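Local coordinates for hypothetical protein PA1234 (Pseudomonas aeruginosa, PDB 1Z6N) that is of unknown function but belongs to the thioredoxin family, can bind magnesium and may take part in thiol-disulfide chemistry, at residues M1-Y4 with A5-F8; H20-A23 with T24-G27; R130-A133 with V134-G138. All coordinates share one frame; numbering follows the deposited sequence.

All three contacts are helix starts, each tying the residues before a helix to its first turn: helix 4-10 in contact 1, helix 23-39 in contact 2 and helix 132-137 in contact 3. They share no element, and their centres lie 26 to 29 Å apart. Contacts 1 and 2 are surface contacts, whereas contact 3 is partly buried. Contact 1 is closed by a true capping box of serine and glutamate. In contact 2 a leucine holds the N-cap position and only the glutamate half of such a box is made, while a glutamine also reaches the loop backbone. Contact 3 has a proline at the N-cap and combines apolar packing with an exposed glutamine-aspartate bond.

Contact 1: residues M1-Y4 with A5-F8; sequences MASY and AELF
A capping box opens helix 4-10, with Ser-3 at the N-cap and Glu-6 as its partner three residues on. Ser-3 OG accepts from Glu-6 N at 3.0 Å, and in return Ser-3 N donates to Glu-6 OE1, also at 3.0 Å and nearly straight, with an N-H...O angle of 164°. Serine suits the place because its short side chain can turn back over the first turn: with chi1 at 67°, OG sits between the backbone N and the carbonyl carbon and faces an amide that has no earlier helical carbonyl to use. Glutamate is long enough to return the bond. Its chain runs extended beyond CG, and OE1 is met on its anti side, 31° out of the carboxylate plane. Glu-6 OE1 also accepts from a water at 2.6 Å, which makes a weak bond to Met-1 O. The helix start would probably favour this negative charge. Beside the box, Ala-2 CB meets Leu-7 CD2 at 3.9 Å, the position of a hydrophobic staple, here with a small alanine. Regular helical bonding then sets in, Leu-7 N to Ser-3 O and Phe-8 N to Tyr-4 O. Leu-7 and Tyr-4 both pack on Leu-59 of strand 56-61, Tyr-4 also makes a cation-pi contact with Arg-103, and Phe-8 reaches Ala-89 of strand 86-91, laying the helix against the sheet.

Contact 2: residues H20-A23 with T24-G27; sequences HGLA and TEQG
The carboxylate of Glu-25 offers a face to Leu-22 N, which donates to OE1 at 2.9 Å from above the carboxylate plane, 58° out of it, while Gly-21 O is tilted 21° from the amide plane of Gln-26, whose NE2 stands above the carbonyl plane of Gly-21. At the carboxylate's other oxygen, OE2, Leu-22 CD1 comes to 3.5 Å. Together these groups close the N-terminus of helix 23-39, within the thioredoxin-family region. Leu-22, at the N-cap position, cannot cap Glu-25 N through its side chain, so only one half of a capping box forms, Leu-22 N to Glu-25 OE1. Glutamate fits three residues after the N-cap: CG lies beside its own backbone N (chi1 -58°), and the extended chain beyond it brings OE1 back to the amide of Leu-22. A negative charge is also probably favourable at a helix start. Gly-21 has no side chain to obstruct this return, and its CA lies 3.4 Å from Glu-25 OE1. The leucine and glutamate side chains cross obliquely, Glu-25 CG passing near Leu-22 CB. Glu-25 also touches Met-64 and Trp-65, joining the helix start to the loop just before a possible thioredoxin-type CxxC. Leu-22 O receives Gln-26 N in the first regular helical bond, and Gln-26 NE2 reaches one residue further back, to Gly-21 O at 2.8 Å.

Contact 3: residues R130-A133 with V134-G138; sequences RPQA and VLDGG
Two torsions bring Gln-132 round to Asp-136: CG stands anti to the backbone N (chi1 -168°), and a bend at chi2 (60°) swings the amide forward along the first turn of helix 132-137. NE2 then donates to Asp-136 OD1 at 2.8 Å. In this i to i+4 bond, on an exposed side of the helix, the glutamine is long enough to span one turn to the short aspartate. Pro-131 holds the N-cap position; its missing N-H costs nothing there, since a residue before the helix has no helical carbonyl to bond. Its O accepts Leu-135 N at 3.0 Å and, more weakly, Val-134 N. On the inner side, Pro-131 CD and Val-134 CG2 lie side by side at 4.0 Å, and both residues pack on Tyr-145 of helix 139-146. Arg-130 crosses Val-134 at about a right angle, CD meeting CG1 at 4.0 Å, while its guanidinium leads away to a salt bridge with Asp-68. At the far end Gly-138 leaves the helix with positive phi, which glycine adopts easily. The amide and carboxylate planes of Gln-132 and Asp-136 stand 51° apart: OD1 lies in the amide plane, but NE2 approaches from above the carboxylate.

Contact 1: residues M1-Y4 with A5-F8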
ATOM      1  N   MET A   1      19.748 -13.608  -3.468  1.00 18.25           N
ATOM      2  CA  MET A   1      18.863 -12.466  -3.053  1.00 18.22           C
ATOM      3  C   MET A   1      18.294 -11.811  -4.313  1.00 16.74           C
ATOM      4  O   MET A   1      19.052 -11.222  -5.091  1.00 17.51           O
ATOM      5  CB  MET A   1      19.697 -11.456  -2.230  1.00 18.44           C
ATOM      6  CG  MET A   1      18.949 -10.241  -1.663  1.00 19.24           C
ATOM      7  SD  MET A   1      20.019  -9.017  -0.829  1.00 20.23           S
ATOM      8  CE  MET A   1      20.853  -8.301  -2.219  1.00 18.31           C
ATOM      9  N   ALA A   2      16.980 -11.927  -4.538  1.00 14.88           N
ATOM     10  CA  ALA A   2      16.378 -11.307  -5.731  1.00 13.38           C
ATOM     11  C   ALA A   2      16.473  -9.786  -5.624  1.00 12.65           C
ATOM     12  O   ALA A   2      16.335  -9.246  -4.526  1.00 13.84           O
ATOM     13  CB  ALA A   2      14.921 -11.739  -5.908  1.00 13.29           C
ATOM     14  N   SER A   3      16.717  -9.100  -6.744  1.00 11.34           N
ATOM     15  CA  SER A   3      16.723  -7.632  -6.725  1.00  9.85           C
ATOM     16  C   SER A   3      15.287  -7.128  -6.542  1.00  9.93           C
ATOM     17  O   SER A   3      14.318  -7.855  -6.802  1.00 10.12           O
ATOM     18  CB  SER A   3      17.308  -7.056  -8.014  1.00 10.41           C
ATOM     19  OG  SER A   3      16.432  -7.351  -9.106  1.00  9.82           O
ATOM     20  N   TYR A   4      15.134  -5.875  -6.124  1.00  9.61           N
ATOM     21  CA  TYR A   4      13.798  -5.289  -6.072  1.00  8.89           C
ATOM     22  C   TYR A   4      13.143  -5.277  -7.458  1.00  8.73           C
ATOM     23  O   TYR A   4      11.923  -5.461  -7.583  1.00  9.12           O
ATOM     24  CB  TYR A   4      13.833  -3.867  -5.515  1.00  9.00           C
ATOM     25  CG  TYR A   4      14.185  -3.805  -4.047  1.00  8.65           C
ATOM     26  CD1 TYR A   4      13.502  -4.568  -3.117  1.00  9.13           C
ATOM     27  CD2 TYR A   4      15.193  -2.965  -3.593  1.00 10.03           C
ATOM     28  CE1 TYR A   4      13.810  -4.513  -1.758  1.00  9.73           C
ATOM     29  CE2 TYR A   4      15.515  -2.893  -2.233  1.00 10.92           C
ATOM     30  CZ  TYR A   4      14.816  -3.668  -1.321  1.00 10.28           C
ATOM     31  OH  TYR A   4      15.117  -3.627   0.019  1.00 10.71           O
ATOM     32  N   ALA A   5      13.943  -5.058  -8.501  1.00  8.66           N
ATOM     33  CA  ALA A   5      13.409  -5.079  -9.876  1.00  8.30           C
ATOM     34  C   ALA A   5      12.849  -6.453 -10.215  1.00  8.49           C
ATOM     35  O   ALA A   5      11.762  -6.552 -10.774  1.00  9.13           O
ATOM     36  CB  ALA A   5      14.485  -4.656 -10.879  1.00  8.67           C
ATOM     37  N   GLU A   6      13.577  -7.502  -9.836  1.00  8.62           N
ATOM     38  CA  GLU A   6      13.133  -8.878 -10.078  1.00  9.62           C
ATOM     39  C   GLU A   6      11.845  -9.203  -9.317  1.00  8.50           C
ATOM     40  O   GLU A   6      10.914  -9.817  -9.863  1.00  8.63           O
ATOM     41  CB  GLU A   6      14.245  -9.879  -9.723  1.00  9.31           C
ATOM     42  CG  GLU A   6      15.383  -9.838 -10.733  1.00 11.82           C
ATOM     43  CD  GLU A   6      16.584 -10.675 -10.351  1.00 12.52           C
ATOM     44  OE1 GLU A   6      16.838 -10.905  -9.146  1.00 12.64           O
ATOM     45  OE2 GLU A   6      17.309 -11.093 -11.285  1.00 18.71           O
ATOM     46  N   LEU A   7      11.780  -8.780  -8.056  1.00  8.24           N
ATOM     47  CA  LEU A   7      10.578  -9.001  -7.254  1.00  7.95           C
ATOM     48  C   LEU A   7       9.408  -8.193  -7.774  1.00  8.58           C
ATOM     49  O   LEU A   7       8.289  -8.704  -7.896  1.00  8.28           O
ATOM     50  CB  LEU A   7      10.827  -8.616  -5.793  1.00  7.88           C
ATOM     51  CG  LEU A   7      11.847  -9.517  -5.083  1.00  8.32           C
ATOM     52  CD1 LEU A   7      12.220  -8.938  -3.726  1.00 11.15           C
ATOM     53  CD2 LEU A   7      11.266 -10.941  -4.919  1.00  8.58           C
ATOM     54  N   PHE A   8       9.649  -6.925  -8.103  1.00  7.98           N
ATOM     55  CA  PHE A   8       8.568  -6.113  -8.688  1.00  8.16           C
ATOM     56  C   PHE A   8       8.000  -6.727  -9.977  1.00  8.58           C
ATOM     57  O   PHE A   8       6.772  -6.757 -10.208  1.00  8.94           O
ATOM     58  CB  PHE A   8       9.054  -4.673  -8.931  1.00  8.91           C
ATOM     59  CG  PHE A   8       7.941  -3.712  -9.248  1.00  7.76           C
ATOM     60  CD1 PHE A   8       7.254  -3.061  -8.225  1.00  9.50           C
ATOM     61  CD2 PHE A   8       7.572  -3.466 -10.567  1.00  9.46           C
ATOM     62  CE1 PHE A   8       6.206  -2.191  -8.500  1.00 10.50           C
ATOM     63  CE2 PHE A   8       6.530  -2.579 -10.844  1.00  9.64           C
ATOM     64  CZ  PHE A   8       5.845  -1.951  -9.806  1.00  9.56           C
TER
HETATM   65  O   HOH W   1      19.271 -11.293  -8.473  1.00 30.62           O

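Contact 2: residues H20-A23 with T24-G27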
ATOM      1  N   HIS A  20      -7.813 -13.093  -7.204  1.00  8.48           N
ATOM      2  CA  HIS A  20      -7.538 -14.395  -6.561  1.00  8.69           C
ATOM      3  C   HIS A  20      -8.197 -14.497  -5.189  1.00  8.18           C
ATOM      4  O   HIS A  20      -8.057 -15.533  -4.517  1.00  8.99           O
ATOM      5  CB  HIS A  20      -6.044 -14.666  -6.370  1.00  9.82           C
ATOM      6  CG  HIS A  20      -5.256 -14.673  -7.638  1.00 10.45           C
ATOM      7  ND1 HIS A  20      -5.497 -15.560  -8.658  1.00 10.01           N
ATOM      8  CD2 HIS A  20      -4.206 -13.913  -8.036  1.00 12.50           C
ATOM      9  CE1 HIS A  20      -4.647 -15.332  -9.647  1.00 11.38           C
ATOM     10  NE2 HIS A  20      -3.866 -14.327  -9.300  1.00 12.33           N
ATOM     11  N   GLY A  21      -8.874 -13.443  -4.746  1.00  7.97           N
ATOM     12  CA  GLY A  21      -9.476 -13.479  -3.414  1.00  8.25           C
ATOM     13  C   GLY A  21     -10.763 -14.276  -3.360  1.00  8.45           C
ATOM     14  O   GLY A  21     -11.413 -14.517  -4.368  1.00  8.16           O
ATOM     15  N   LEU A  22     -11.135 -14.686  -2.153  1.00  7.78           N
ATOM     16  CA  LEU A  22     -12.498 -15.161  -1.922  1.00  8.24           C
ATOM     17  C   LEU A  22     -13.498 -14.043  -2.265  1.00  8.11           C
ATOM     18  O   LEU A  22     -13.169 -12.852  -2.127  1.00  8.16           O
ATOM     19  CB  LEU A  22     -12.684 -15.620  -0.469  1.00  8.40           C
ATOM     20  CG  LEU A  22     -11.853 -16.818  -0.008  1.00  9.19           C
ATOM     21  CD1 LEU A  22     -11.959 -16.934   1.506  1.00  9.11           C
ATOM     22  CD2 LEU A  22     -12.283 -18.116  -0.694  1.00  8.86           C
ATOM     23  N   ALA A  23     -14.712 -14.417  -2.684  1.00  9.45           N
ATOM     24  CA  ALA A  23     -15.733 -13.410  -2.991  1.00  9.65           C
ATOM     25  C   ALA A  23     -15.927 -12.398  -1.852  1.00  9.94           C
ATOM     26  O   ALA A  23     -16.063 -11.187  -2.085  1.00 10.02           O
ATOM     27  CB  ALA A  23     -17.039 -14.099  -3.292  1.00 10.33           C
ATOM     28  N   THR A  24     -15.927 -12.883  -0.613  1.00  9.87           N
ATOM     29  CA  THR A  24     -16.097 -11.992   0.542  1.00 11.01           C
ATOM     30  C   THR A  24     -14.977 -10.964   0.661  1.00 10.03           C
ATOM     31  O   THR A  24     -15.212  -9.821   1.062  1.00 11.22           O
ATOM     32  CB  THR A  24     -16.163 -12.771   1.860  1.00 11.46           C
ATOM     33  OG1 THR A  24     -15.063 -13.688   1.917  1.00 14.50           O
ATOM     34  CG2 THR A  24     -17.483 -13.535   1.958  1.00 12.44           C
ATOM     35  N   GLU A  25     -13.757 -11.385   0.320  1.00  9.25           N
ATOM     36  CA  GLU A  25     -12.608 -10.502   0.383  1.00  8.40           C
ATOM     37  C   GLU A  25     -12.665  -9.497  -0.765  1.00  8.38           C
ATOM     38  O   GLU A  25     -12.348  -8.309  -0.572  1.00  8.94           O
ATOM     39  CB  GLU A  25     -11.311 -11.316   0.296  1.00  8.14           C
ATOM     40  CG  GLU A  25     -11.167 -12.364   1.399  1.00  7.66           C
ATOM     41  CD  GLU A  25     -10.101 -13.428   1.125  1.00  8.43           C
ATOM     42  OE1 GLU A  25      -9.588 -13.525  -0.013  1.00  9.47           O
ATOM     43  OE2 GLU A  25      -9.826 -14.205   2.073  1.00  9.63           O
ATOM     44  N   GLN A  26     -13.073  -9.966  -1.950  1.00  8.51           N
ATOM     45  CA  GLN A  26     -13.272  -9.055  -3.076  1.00  8.12           C
ATOM     46  C   GLN A  26     -14.317  -7.995  -2.742  1.00  8.27           C
ATOM     47  O   GLN A  26     -14.145  -6.840  -3.092  1.00  8.66           O
ATOM     48  CB  GLN A  26     -13.697  -9.805  -4.332  1.00  8.98           C
ATOM     49  CG  GLN A  26     -12.667 -10.812  -4.828  1.00 10.12           C
ATOM     50  CD  GLN A  26     -13.202 -11.625  -5.985  1.00 16.00           C
ATOM     51  OE1 GLN A  26     -14.140 -11.210  -6.682  1.00 20.32           O
ATOM     52  NE2 GLN A  26     -12.661 -12.811  -6.169  1.00 16.47           N
ATOM     53  N   GLY A  27     -15.385  -8.411  -2.065  1.00  8.23           N
ATOM     54  CA  GLY A  27     -16.460  -7.494  -1.670  1.00  8.09           C
ATOM     55  C   GLY A  27     -15.937  -6.434  -0.721  1.00  8.62           C
ATOM     56  O   GLY A  27     -16.252  -5.243  -0.867  1.00  8.90           O
TER

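Contact 3: residues R130-A133 with V134-G138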
ATOM      1  N   ARG A 130      -0.276  -0.620   8.943  1.00  8.29           N
ATOM      2  CA  ARG A 130      -1.323   0.366   9.166  1.00  8.59           C
ATOM      3  C   ARG A 130      -0.735   1.769   9.087  1.00  8.01           C
ATOM      4  O   ARG A 130       0.458   1.933   9.341  1.00  7.90           O
ATOM      5  CB  ARG A 130      -1.958   0.155  10.544  1.00  9.66           C
ATOM      6  CG  ARG A 130      -2.713  -1.135  10.604  1.00 12.05           C
ATOM      7  CD  ARG A 130      -3.221  -1.445  11.994  1.00 13.56           C
ATOM      8  NE  ARG A 130      -3.704  -2.818  11.985  1.00 14.95           N
ATOM      9  CZ  ARG A 130      -3.529  -3.710  12.954  1.00 17.16           C
ATOM     10  NH1 ARG A 130      -2.886  -3.386  14.077  1.00 16.94           N
ATOM     11  NH2 ARG A 130      -4.002  -4.942  12.792  1.00 18.05           N
ATOM     12  N   PRO A 131      -1.565   2.777   8.728  1.00  7.33           N
ATOM     13  CA  PRO A 131      -1.058   4.154   8.708  1.00  6.63           C
ATOM     14  C   PRO A 131      -0.589   4.632  10.076  1.00  6.46           C
ATOM     15  O   PRO A 131      -1.069   4.158  11.108  1.00  7.39           O
ATOM     16  CB  PRO A 131      -2.248   4.990   8.209  1.00  6.93           C
ATOM     17  CG  PRO A 131      -3.187   3.996   7.565  1.00  7.30           C
ATOM     18  CD  PRO A 131      -2.971   2.690   8.275  1.00  7.92           C
ATOM     19  N   GLN A 132       0.328   5.592  10.063  1.00  5.34           N
ATOM     20  CA  GLN A 132       0.891   6.145  11.298  1.00  5.04           C
ATOM     21  C   GLN A 132      -0.195   6.667  12.248  1.00  5.13           C
ATOM     22  O   GLN A 132      -0.072   6.546  13.477  1.00  6.13           O
ATOM     23  CB  GLN A 132       1.911   7.255  10.983  1.00  4.91           C
ATOM     24  CG  GLN A 132       2.756   7.682  12.206  1.00  5.74           C
ATOM     25  CD  GLN A 132       3.542   6.507  12.763  1.00  9.03           C
ATOM     26  OE1 GLN A 132       4.326   5.873  12.047  1.00  9.61           O
ATOM     27  NE2 GLN A 132       3.334   6.212  14.042  1.00  9.40           N
ATOM     28  N   ALA A 133      -1.251   7.265  11.694  1.00  4.97           N
ATOM     29  CA  ALA A 133      -2.315   7.838  12.541  1.00  5.54           C
ATOM     30  C   ALA A 133      -3.067   6.734  13.283  1.00  6.34           C
ATOM     31  O   ALA A 133      -3.565   6.947  14.390  1.00  5.98           O
ATOM     32  CB  ALA A 133      -3.293   8.698  11.723  1.00  6.18           C
ATOM     33  N   VAL A 134      -3.112   5.548  12.669  1.00  7.02           N
ATOM     34  CA  VAL A 134      -3.744   4.377  13.289  1.00  8.37           C
ATOM     35  C   VAL A 134      -2.829   3.772  14.356  1.00  8.27           C
ATOM     36  O   VAL A 134      -3.273   3.482  15.463  1.00  8.44           O
ATOM     37  CB  VAL A 134      -4.186   3.335  12.249  1.00  8.99           C
ATOM     38  CG1 VAL A 134      -4.817   2.140  12.946  1.00  9.88           C
ATOM     39  CG2 VAL A 134      -5.184   3.973  11.300  1.00  9.26           C
ATOM     40  N   LEU A 135      -1.550   3.602  14.023  1.00  8.63           N
ATOM     41  CA  LEU A 135      -0.554   3.210  15.019  1.00  9.93           C
ATOM     42  C   LEU A 135      -0.617   4.140  16.221  1.00 10.08           C
ATOM     43  O   LEU A 135      -0.651   3.681  17.372  1.00 11.30           O
ATOM     44  CB  LEU A 135       0.863   3.199  14.429  1.00  9.85           C
ATOM     45  CG  LEU A 135       1.049   2.295  13.206  1.00 11.00           C
ATOM     46  CD1 LEU A 135       2.491   2.334  12.714  1.00 12.28           C
ATOM     47  CD2 LEU A 135       0.605   0.858  13.497  1.00 14.53           C
ATOM     48  N   ASP A 136      -0.647   5.449  15.954  1.00  9.82           N
ATOM     49  CA  ASP A 136      -0.702   6.462  17.015  1.00  9.36           C
ATOM     50  C   ASP A 136      -1.974   6.371  17.867  1.00  9.51           C
ATOM     51  O   ASP A 136      -1.917   6.521  19.089  1.00  9.64           O
ATOM     52  CB  ASP A 136      -0.595   7.877  16.429  1.00  8.54           C
ATOM     53  CG  ASP A 136       0.794   8.208  15.910  1.00  8.45           C
ATOM     54  OD1 ASP A 136       1.698   7.342  15.976  1.00  7.35           O
ATOM     55  OD2 ASP A 136       0.989   9.374  15.476  1.00  6.89           O
ATOM     56  N   GLY A 137      -3.110   6.140  17.212  1.00 10.37           N
ATOM     57  CA  GLY A 137      -4.399   6.137  17.901  1.00 12.01           C
ATOM     58  C   GLY A 137      -4.571   4.952  18.826  1.00 13.46           C
ATOM     59  O   GLY A 137      -5.343   5.009  19.787  1.00 13.81           O
ATOM     60  N   GLY A 138      -3.866   3.864  18.512  1.00 15.08           N
ATOM     61  CA  GLY A 138      -3.927   2.643  19.307  1.00 16.72           C
ATOM     62  C   GLY A 138      -5.261   1.912  19.211  1.00 17.64           C
ATOM     63  O   GLY A 138      -6.030   2.136  18.271  1.00 17.37           O
TER